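Local coordinates for F5/8 type C domain protein (Bacteroides ovatus, PDB 4ZRX) that probably hydrolyses alpha-L-fucosyl linkages in glycans, combining a fucosidase-family TIM barrel with an F5/8 type C domain, at residues T45-F50 against V324-I329; N71-D76 against D332-I337; G228-V233 against E286-I291. One frame throughout, in Å; residues are numbered along the deposited sequence.

Interaction 1: residues T45-F50 against V324-I329; sequences TAFLHF and VLLLNI. With EDO (1,2-ethanediol), chain D.
T45 and F47 exchange four backbone hydrogen bonds with L325, L327 and I329, pairing two parallel strands. T45 N donates to L325 O and T45 O receives L327 N; F47 repeats the pattern two residues on, with N to L327 O and O from I329 N. The strand segments cross at -34°, and the pairing of strand 44-48 with strand 324-328 joins the first and last strands of the TIM barrel, closing it.

Side-chain packing centres on L326. With CG anti to the backbone N (chi1 169°), L326 CD1 reaches to 3.3 Å from T45 OG1, while CD2 makes a CH-pi contact over a face of the F47 ring, 4.0 Å from the centroid.

The polar contact joins N328 and H49, which cross at about a right angle, amide and imidazole planes 90° apart. N328 OD1 accepts H49 N at 3.0 Å, nearly along the C=O axis, and H49 ND1 at 2.8 Å, from above the amide plane. N328 ND2 is itself bonded to W295 O and S290 OG.

With both ends of its amide engaged, N328 probably fixes the rotation of the H49 imidazole, and H49 NE2 is presented to O1 of an ethanediol, probably from the crystallisation liquor, 2.7 Å away.

Interaction 2: residues N71-D76 against D332-I337; sequences NPSELD and DRRGLI
R333, R334 and G335 lay their carbonyls along the backbone of S73-D76, on a turn braced from behind by D332, whose OD1 accepts L336 N. R333 O takes S73 N at 3.1 Å, in the carbonyl plane and on a lone pair, while the R333 side chain leads away to T54 O. R334 O receives E74 N at 2.9 Å. The R334 side chain, bent at chi3 (-71°), runs beside that of E74, and its NE and NH2 grip D332 OD2 together, side-on, NH2 at 2.8 Å; NH1 pairs with E339, and a water links it to E74 OE2. With an alanine in place of R334, D332 OD2 would probably lose both these donors and E339 its charged mate. D332-G335 is a type I beta turn in the loop after the last barrel strand, packed on the loop that leads into helix 77-86. At G335 a side chain would run into L75 CA; its carbonyl accepts D76 N at 3.2 Å as well as W80 NE1. L336 then sends its two methyls different ways: CD1 lies over the rim of one face of the R334 guanidinium, 3.8 Å from E74 OE1, and CD2 meets CB of D76, the N-cap of helix 77-86, at 3.8 Å.

Interaction 3: residues G228-V233 against E286-I291; sequences GNEKGV and EVDVSI. With EDO (1,2-ethanediol), chain D.
V287 and V289 both turn toward G232, while D288, between them on the strand, directs its carboxylate to the side where E230 lies. V287 CG1 touches G232 CA at 3.5 Å. V289 places CG2 anti to its own backbone N, and this methyl comes 3.6 Å from both E230 O and K231 C. A side chain at G232 would press on the same methyl, so the two valines meet bare backbone.

The carboxylates of E230 and D288 approach without touching, E230 OE2 and D288 OD2 being 4.4 Å apart. One water donates to both oxygens and so bridges the two groups; E230 OE2 also accepts from the ethanediol O2 at 2.7 Å. The remaining oxygens are held by tryptophans, E230 OE1 by W295 NE1 and D288 OD1 by W226 NE1.

No direct hydrogen bond joins the two segments, and water does this work. G232 N donates to a water lying 2.7 Å from D288 O, and another water bridges E230 O and S290 N. The loop keeps its own shape: N229 OD1 accepts K231 N in an Asx turn, and N229 ND2 donates to V233 O, lying in the plane of that carbonyl.

A loop laid against a barrel strand, its acidic side chain lining a pocket that holds a diol probably from the crystallisation liquor, is consistent with the sugar-binding end of a TIM-barrel glycosidase.

In the fold
Interactions 1 and 3 meet in one barrel sheet through strands 324-328 and 279-290, their centres about 10 Å apart. Strand 324-328 sits between strands 44-48 and 279-290, with probable hydrogen bonds from L326 N to V287 O and from N328 N to V289 O, each 2.8 Å. Both contacts also reach the same ethanediol, which H98 NE2 binds as well, so they line what is probably part of the active-site pocket. Interaction 2 lies farther out, its centre about 17 Å from that of interaction 1 and about 25 Å from that of interaction 3. F50 connects it inward, F50 CE2 packing 3.6 Å from L75 CD1, whereas interactions 2 and 3 do not touch, their nearest atoms about 7 Å apart.

Interaction 1: residues T45-F50 against V324-I329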
loop_
_atom_site.group_PDB
_atom_site.type_symbol
_atom_site.label_atom_id
_atom_site.label_comp_id
_atom_site.label_asym_id
_atom_site.label_seq_id
_atom_site.Cartn_x
_atom_site.Cartn_y
_atom_site.Cartn_z
ATOM N N THR A 45 -2.253 -0.355 -10.339
ATOM C CA THR A 45 -3.647 -0.539 -10.646
ATOM C C THR A 45 -4.510 0.149 -9.592
ATOM O O THR A 45 -4.034 0.471 -8.519
ATOM C CB THR A 45 -4.000 -2.001 -10.695
ATOM O OG1 THR A 45 -3.666 -2.663 -9.470
ATOM C CG2 THR A 45 -3.229 -2.703 -11.800
ATOM N N ALA A 46 -5.773 0.341 -9.895
ATOM C CA ALA A 46 -6.673 1.061 -8.994
ATOM C C ALA A 46 -7.819 0.205 -8.508
ATOM O O ALA A 46 -8.508 -0.446 -9.301
ATOM C CB ALA A 46 -7.208 2.281 -9.696
ATOM N N PHE A 47 -8.044 0.244 -7.210
ATOM C CA PHE A 47 -9.199 -0.395 -6.556
ATOM C C PHE A 47 -10.269 0.694 -6.453
ATOM O O PHE A 47 -9.954 1.862 -6.141
ATOM C CB PHE A 47 -8.815 -0.836 -5.146
ATOM C CG PHE A 47 -9.113 -2.265 -4.759
ATOM C CD1 PHE A 47 -10.220 -2.955 -5.186
ATOM C CD2 PHE A 47 -8.310 -2.851 -3.772
ATOM C CE1 PHE A 47 -10.450 -4.275 -4.709
ATOM C CE2 PHE A 47 -8.527 -4.128 -3.307
ATOM C CZ PHE A 47 -9.616 -4.841 -3.780
ATOM N N LEU A 48 -11.535 0.316 -6.700
ATOM C CA LEU A 48 -12.680 1.134 -6.461
ATOM C C LEU A 48 -13.643 0.444 -5.499
ATOM O O LEU A 48 -14.467 -0.406 -5.905
ATOM C CB LEU A 48 -13.381 1.431 -7.782
ATOM C CG LEU A 48 -12.581 2.184 -8.838
ATOM C CD1 LEU A 48 -13.233 2.054 -10.232
ATOM C CD2 LEU A 48 -12.460 3.658 -8.449
ATOM N N HIS A 49 -13.537 0.742 -4.221
ATOM C CA HIS A 49 -14.528 0.315 -3.253
ATOM C C HIS A 49 -15.692 1.287 -3.291
ATOM O O HIS A 49 -15.556 2.464 -2.943
ATOM C CB HIS A 49 -13.953 0.220 -1.855
ATOM C CG HIS A 49 -13.134 -0.992 -1.609
ATOM N ND1 HIS A 49 -11.902 -1.194 -2.183
ATOM C CD2 HIS A 49 -13.334 -2.032 -0.783
ATOM C CE1 HIS A 49 -11.415 -2.341 -1.763
ATOM N NE2 HIS A 49 -12.258 -2.851 -0.891
ATOM N N PHE A 50 -16.843 0.755 -3.709
ATOM C CA PHE A 50 -18.058 1.504 -3.903
ATOM C C PHE A 50 -19.222 0.553 -3.724
ATOM O O PHE A 50 -19.199 -0.603 -4.147
ATOM C CB PHE A 50 -18.068 2.116 -5.294
ATOM C CG PHE A 50 -19.220 3.049 -5.520
ATOM C CD1 PHE A 50 -19.347 4.222 -4.779
ATOM C CD2 PHE A 50 -20.145 2.767 -6.506
ATOM C CE1 PHE A 50 -20.390 5.095 -5.018
ATOM C CE2 PHE A 50 -21.224 3.613 -6.699
ATOM C CZ PHE A 50 -21.338 4.796 -5.988
ATOM N N VAL A 324 3.081 -5.759 -7.479
ATOM C CA VAL A 324 2.146 -4.809 -8.111
ATOM C C VAL A 324 1.501 -3.972 -7.020
ATOM O O VAL A 324 1.169 -4.511 -5.935
ATOM C CB VAL A 324 1.048 -5.599 -8.908
ATOM C CG1 VAL A 324 -0.144 -4.736 -9.279
ATOM C CG2 VAL A 324 1.652 -6.197 -10.202
ATOM N N LEU A 325 1.283 -2.677 -7.271
ATOM C CA LEU A 325 0.588 -1.834 -6.332
ATOM C C LEU A 325 -0.880 -1.631 -6.792
ATOM O O LEU A 325 -1.104 -1.056 -7.862
ATOM C CB LEU A 325 1.264 -0.498 -6.183
ATOM C CG LEU A 325 0.578 0.550 -5.363
ATOM C CD1 LEU A 325 0.323 0.059 -3.940
ATOM C CD2 LEU A 325 1.339 1.859 -5.362
ATOM N N LEU A 326 -1.798 -2.046 -5.921
ATOM C CA LEU A 326 -3.221 -1.890 -6.150
ATOM C C LEU A 326 -3.725 -0.879 -5.129
ATOM O O LEU A 326 -3.865 -1.202 -3.918
ATOM C CB LEU A 326 -3.931 -3.224 -5.970
ATOM C CG LEU A 326 -5.446 -3.251 -5.903
ATOM C CD1 LEU A 326 -5.998 -2.644 -7.197
ATOM C CD2 LEU A 326 -5.860 -4.739 -5.727
ATOM N N LEU A 327 -3.893 0.345 -5.581
ATOM C CA LEU A 327 -4.231 1.503 -4.708
ATOM C C LEU A 327 -5.713 1.788 -4.818
ATOM O O LEU A 327 -6.232 2.009 -5.909
ATOM C CB LEU A 327 -3.447 2.701 -5.111
ATOM C CG LEU A 327 -3.680 3.979 -4.306
ATOM C CD1 LEU A 327 -3.245 3.797 -2.895
ATOM C CD2 LEU A 327 -2.942 5.209 -4.919
ATOM N N ASN A 328 -6.396 1.831 -3.678
ATOM C CA ASN A 328 -7.827 2.074 -3.663
ATOM C C ASN A 328 -8.161 3.533 -3.550
ATOM O O ASN A 328 -7.623 4.209 -2.675
ATOM C CB ASN A 328 -8.447 1.367 -2.454
ATOM C CG ASN A 328 -9.904 1.719 -2.262
ATOM O OD1 ASN A 328 -10.804 1.274 -3.025
ATOM N ND2 ASN A 328 -10.185 2.538 -1.208
ATOM N N ILE A 329 -9.102 3.955 -4.375
ATOM C CA ILE A 329 -9.625 5.329 -4.318
ATOM C C ILE A 329 -11.147 5.187 -4.338
ATOM O O ILE A 329 -11.723 4.720 -5.350
ATOM C CB ILE A 329 -9.155 6.204 -5.536
ATOM C CG1 ILE A 329 -7.610 6.283 -5.560
ATOM C CG2 ILE A 329 -9.769 7.589 -5.422
ATOM C CD1 ILE A 329 -7.012 5.314 -6.442
HETATM C C1 EDO D . -10.888 -5.629 0.253
HETATM O O1 EDO D . -12.044 -4.997 0.800
HETATM C C2 EDO D . -9.689 -5.193 1.073
HETATM O O2 EDO D . -9.942 -5.472 2.459
#

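Interaction 2: residues N71-D76 against D332-I337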
loop_
_atom_site.group_PDB
_atom_site.type_symbol
_atom_site.label_atom_id
_atom_site.label_comp_id
_atom_site.label_asym_id
_atom_site.label_seq_id
_atom_site.Cartn_x
_atom_site.Cartn_y
_atom_site.Cartn_z
ATOM N N ASN A 71 -27.959 5.354 -3.328
ATOM C CA ASN A 71 -28.499 6.388 -4.179
ATOM C C ASN A 71 -27.517 7.495 -4.518
ATOM O O ASN A 71 -27.639 8.623 -4.054
ATOM C CB ASN A 71 -29.776 6.985 -3.549
ATOM C CG ASN A 71 -30.626 7.743 -4.591
ATOM O OD1 ASN A 71 -30.439 7.598 -5.795
ATOM N ND2 ASN A 71 -31.490 8.598 -4.120
ATOM N N PRO A 72 -26.521 7.181 -5.337
ATOM C CA PRO A 72 -25.578 8.225 -5.737
ATOM C C PRO A 72 -26.187 9.386 -6.450
ATOM O O PRO A 72 -27.047 9.177 -7.328
ATOM C CB PRO A 72 -24.626 7.510 -6.685
ATOM C CG PRO A 72 -25.128 6.213 -6.859
ATOM C CD PRO A 72 -26.240 5.894 -5.979
ATOM N N SER A 73 -25.823 10.612 -6.054
ATOM C CA SER A 73 -26.550 11.765 -6.576
ATOM C C SER A 73 -26.194 12.170 -7.987
ATOM O O SER A 73 -27.031 12.782 -8.651
ATOM C CB SER A 73 -26.428 12.947 -5.630
ATOM O OG SER A 73 -25.075 13.284 -5.386
ATOM N N GLU A 74 -24.961 11.902 -8.453
ATOM C CA GLU A 74 -24.567 12.305 -9.796
ATOM C C GLU A 74 -23.439 11.423 -10.325
ATOM O O GLU A 74 -22.395 11.911 -10.770
ATOM C CB GLU A 74 -24.150 13.757 -9.847
ATOM C CG GLU A 74 -23.134 14.154 -8.805
ATOM C CD GLU A 74 -22.670 15.603 -8.923
ATOM O OE1 GLU A 74 -22.140 15.995 -9.988
ATOM O OE2 GLU A 74 -22.809 16.336 -7.930
ATOM N N LEU A 75 -23.694 10.133 -10.318
ATOM C CA LEU A 75 -22.626 9.177 -10.564
ATOM C C LEU A 75 -22.053 9.419 -11.962
ATOM O O LEU A 75 -22.815 9.600 -12.946
ATOM C CB LEU A 75 -23.122 7.769 -10.438
ATOM C CG LEU A 75 -22.061 6.677 -10.579
ATOM C CD1 LEU A 75 -22.285 5.529 -9.573
ATOM C CD2 LEU A 75 -21.968 6.134 -11.978
ATOM N N ASP A 76 -20.722 9.394 -12.068
ATOM C CA ASP A 76 -20.049 9.577 -13.331
ATOM C C ASP A 76 -18.799 8.707 -13.362
ATOM O O ASP A 76 -17.712 9.125 -12.885
ATOM C CB ASP A 76 -19.764 11.038 -13.505
ATOM C CG ASP A 76 -19.133 11.368 -14.852
ATOM O OD1 ASP A 76 -18.858 10.469 -15.667
ATOM O OD2 ASP A 76 -18.873 12.569 -15.030
ATOM N N ASP A 332 -17.392 8.660 -3.800
ATOM C CA ASP A 332 -18.203 9.154 -2.713
ATOM C C ASP A 332 -19.732 9.010 -2.939
ATOM O O ASP A 332 -20.164 8.261 -3.845
ATOM C CB ASP A 332 -17.778 10.608 -2.454
ATOM C CG ASP A 332 -18.207 11.572 -3.508
ATOM O OD1 ASP A 332 -18.944 11.228 -4.450
ATOM O OD2 ASP A 332 -17.794 12.759 -3.337
ATOM N N ARG A 333 -20.536 9.686 -2.095
ATOM C CA ARG A 333 -22.004 9.552 -2.203
ATOM C C ARG A 333 -22.597 10.298 -3.397
ATOM O O ARG A 333 -23.769 10.089 -3.747
ATOM C CB ARG A 333 -22.688 9.969 -0.918
ATOM C CG ARG A 333 -22.336 9.088 0.232
ATOM C CD ARG A 333 -23.123 9.445 1.484
ATOM N NE ARG A 333 -22.617 8.683 2.628
ATOM C CZ ARG A 333 -23.019 8.829 3.880
ATOM N NH1 ARG A 333 -23.995 9.697 4.165
ATOM N NH2 ARG A 333 -22.442 8.098 4.840
ATOM N N ARG A 334 -21.800 11.150 -4.052
ATOM C CA ARG A 334 -22.176 11.688 -5.372
ATOM C C ARG A 334 -21.949 10.661 -6.466
ATOM O O ARG A 334 -22.440 10.799 -7.580
ATOM C CB ARG A 334 -21.367 12.941 -5.691
ATOM C CG ARG A 334 -21.573 14.020 -4.682
ATOM C CD ARG A 334 -20.650 15.189 -4.975
ATOM N NE ARG A 334 -19.264 14.852 -4.671
ATOM C CZ ARG A 334 -18.196 15.604 -4.935
ATOM N NH1 ARG A 334 -18.300 16.812 -5.444
ATOM N NH2 ARG A 334 -17.006 15.149 -4.627
ATOM N N GLY A 335 -21.195 9.601 -6.155
ATOM C CA GLY A 335 -20.654 8.742 -7.210
ATOM C C GLY A 335 -19.503 9.345 -8.012
ATOM O O GLY A 335 -19.371 9.094 -9.210
ATOM N N LEU A 336 -18.643 10.084 -7.328
ATOM C CA LEU A 336 -17.493 10.766 -7.922
ATOM C C LEU A 336 -16.263 10.495 -7.063
ATOM O O LEU A 336 -16.360 10.300 -5.848
ATOM C CB LEU A 336 -17.743 12.278 -7.893
ATOM C CG LEU A 336 -18.884 12.806 -8.770
ATOM C CD1 LEU A 336 -19.035 14.329 -8.511
ATOM C CD2 LEU A 336 -18.590 12.528 -10.178
ATOM N N ILE A 337 -15.097 10.482 -7.700
ATOM C CA ILE A 337 -13.836 10.567 -6.930
ATOM C C ILE A 337 -13.758 11.973 -6.380
ATOM O O ILE A 337 -13.990 12.936 -7.099
ATOM C CB ILE A 337 -12.611 10.217 -7.793
ATOM C CG1 ILE A 337 -12.711 8.743 -8.224
ATOM C CG2 ILE A 337 -11.332 10.407 -6.966
ATOM C CD1 ILE A 337 -11.530 8.281 -9.193
HETATM O O HOH W 1 -24.766 13.040 -2.597
HETATM O O HOH W 2 -20.589 17.989 -7.125
#

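Interaction 3: residues G228-V233 against E286-I291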
loop_
_atom_site.group_PDB
_atom_site.type_symbol
_atom_site.label_atom_id
_atom_site.label_comp_id
_atom_site.label_asym_id
_atom_site.label_seq_id
_atom_site.Cartn_x
_atom_site.Cartn_y
_atom_site.Cartn_z
ATOM N N GLY A 228 -0.022 -9.814 2.238
ATOM C CA GLY A 228 -0.110 -10.235 3.656
ATOM C C GLY A 228 -0.390 -9.124 4.605
ATOM O O GLY A 228 -0.474 -9.345 5.807
ATOM N N ASN A 229 -0.510 -7.910 4.130
ATOM C CA ASN A 229 -0.944 -6.722 4.919
ATOM C C ASN A 229 -1.708 -5.740 4.041
ATOM O O ASN A 229 -1.602 -5.835 2.800
ATOM C CB ASN A 229 0.247 -6.037 5.613
ATOM C CG ASN A 229 1.116 -5.291 4.658
ATOM O OD1 ASN A 229 0.872 -4.133 4.388
ATOM N ND2 ASN A 229 2.137 -5.916 4.174
ATOM N N GLU A 230 -2.375 -4.748 4.667
ATOM C CA GLU A 230 -3.202 -3.735 3.929
ATOM C C GLU A 230 -2.590 -2.347 4.105
ATOM O O GLU A 230 -3.299 -1.329 3.942
ATOM C CB GLU A 230 -4.651 -3.678 4.525
ATOM C CG GLU A 230 -5.375 -4.874 4.242
ATOM C CD GLU A 230 -6.887 -4.777 4.481
ATOM O OE1 GLU A 230 -7.354 -3.924 5.250
ATOM O OE2 GLU A 230 -7.593 -5.547 3.876
ATOM N N LYS A 231 -1.318 -2.286 4.528
ATOM C CA LYS A 231 -0.704 -1.015 4.826
ATOM C C LYS A 231 0.152 -0.454 3.675
ATOM O O LYS A 231 0.634 0.673 3.780
ATOM C CB LYS A 231 0.186 -1.188 6.053
ATOM C CG LYS A 231 -0.605 -1.580 7.286
ATOM C CD LYS A 231 -1.140 -0.375 7.979
ATOM C CE LYS A 231 -1.495 -0.661 9.432
ATOM N NZ LYS A 231 -2.951 -0.801 9.559
ATOM N N GLY A 232 0.325 -1.215 2.596
ATOM C CA GLY A 232 1.097 -0.740 1.434
ATOM C C GLY A 232 2.575 -1.038 1.493
ATOM O O GLY A 232 3.373 -0.382 0.801
ATOM N N VAL A 233 2.930 -2.084 2.247
ATOM C CA VAL A 233 4.361 -2.404 2.493
ATOM C C VAL A 233 4.684 -3.798 1.991
ATOM O O VAL A 233 4.122 -4.775 2.480
ATOM C CB VAL A 233 4.727 -2.316 3.983
ATOM C CG1 VAL A 233 6.248 -2.502 4.160
ATOM C CG2 VAL A 233 4.353 -0.923 4.524
ATOM N N GLU A 286 0.794 -9.007 -4.616
ATOM C CA GLU A 286 0.085 -7.806 -4.895
ATOM C C GLU A 286 -0.109 -7.059 -3.587
ATOM O O GLU A 286 -0.653 -7.599 -2.605
ATOM C CB GLU A 286 -1.263 -8.161 -5.518
ATOM C CG GLU A 286 -2.060 -6.989 -6.078
ATOM C CD GLU A 286 -3.450 -7.464 -6.526
ATOM O OE1 GLU A 286 -4.256 -7.880 -5.659
ATOM O OE2 GLU A 286 -3.717 -7.476 -7.743
ATOM N N VAL A 287 0.333 -5.800 -3.582
ATOM C CA VAL A 287 0.214 -4.903 -2.439
ATOM C C VAL A 287 -1.055 -4.074 -2.607
ATOM O O VAL A 287 -1.160 -3.331 -3.563
ATOM C CB VAL A 287 1.438 -3.997 -2.345
ATOM C CG1 VAL A 287 1.216 -2.803 -1.338
ATOM C CG2 VAL A 287 2.646 -4.786 -1.992
ATOM N N ASP A 288 -2.033 -4.251 -1.711
ATOM C CA ASP A 288 -3.270 -3.516 -1.759
ATOM C C ASP A 288 -3.307 -2.504 -0.616
ATOM O O ASP A 288 -2.992 -2.842 0.530
ATOM C CB ASP A 288 -4.528 -4.401 -1.784
ATOM C CG ASP A 288 -4.721 -5.271 -0.563
ATOM O OD1 ASP A 288 -3.745 -5.735 0.057
ATOM O OD2 ASP A 288 -5.920 -5.536 -0.229
ATOM N N VAL A 289 -3.681 -1.268 -0.905
ATOM C CA VAL A 289 -3.725 -0.258 0.131
ATOM C C VAL A 289 -4.670 0.803 -0.275
ATOM O O VAL A 289 -4.839 1.051 -1.480
ATOM C CB VAL A 289 -2.284 0.278 0.428
ATOM C CG1 VAL A 289 -1.680 0.926 -0.797
ATOM C CG2 VAL A 289 -2.250 1.212 1.601
ATOM N N SER A 290 -5.266 1.476 0.692
ATOM C CA SER A 290 -6.141 2.586 0.353
ATOM C C SER A 290 -5.466 3.949 0.430
ATOM O O SER A 290 -4.537 4.156 1.183
ATOM C CB SER A 290 -7.379 2.544 1.273
ATOM O OG SER A 290 -8.323 3.552 0.952
ATOM N N ILE A 291 -5.900 4.846 -0.420
ATOM C CA ILE A 291 -5.497 6.272 -0.349
ATOM C C ILE A 291 -5.962 6.981 0.903
ATOM O O ILE A 291 -5.417 8.074 1.248
ATOM C CB ILE A 291 -5.876 7.039 -1.628
ATOM C CG1 ILE A 291 -4.879 8.164 -1.863
ATOM C CG2 ILE A 291 -7.340 7.504 -1.572
ATOM C CD1 ILE A 291 -5.134 8.960 -3.191
HETATM C C1 EDO D . -10.888 -5.629 0.253
HETATM O O1 EDO D . -12.044 -4.997 0.800
HETATM C C2 EDO D . -9.689 -5.193 1.073
HETATM O O2 EDO D . -9.942 -5.472 2.459
HETATM O O HOH W 3 -0.573 -3.676 1.474
HETATM O O HOH W 4 -5.185 0.551 3.412
HETATM O O HOH W 5 -6.627 -6.843 1.773
#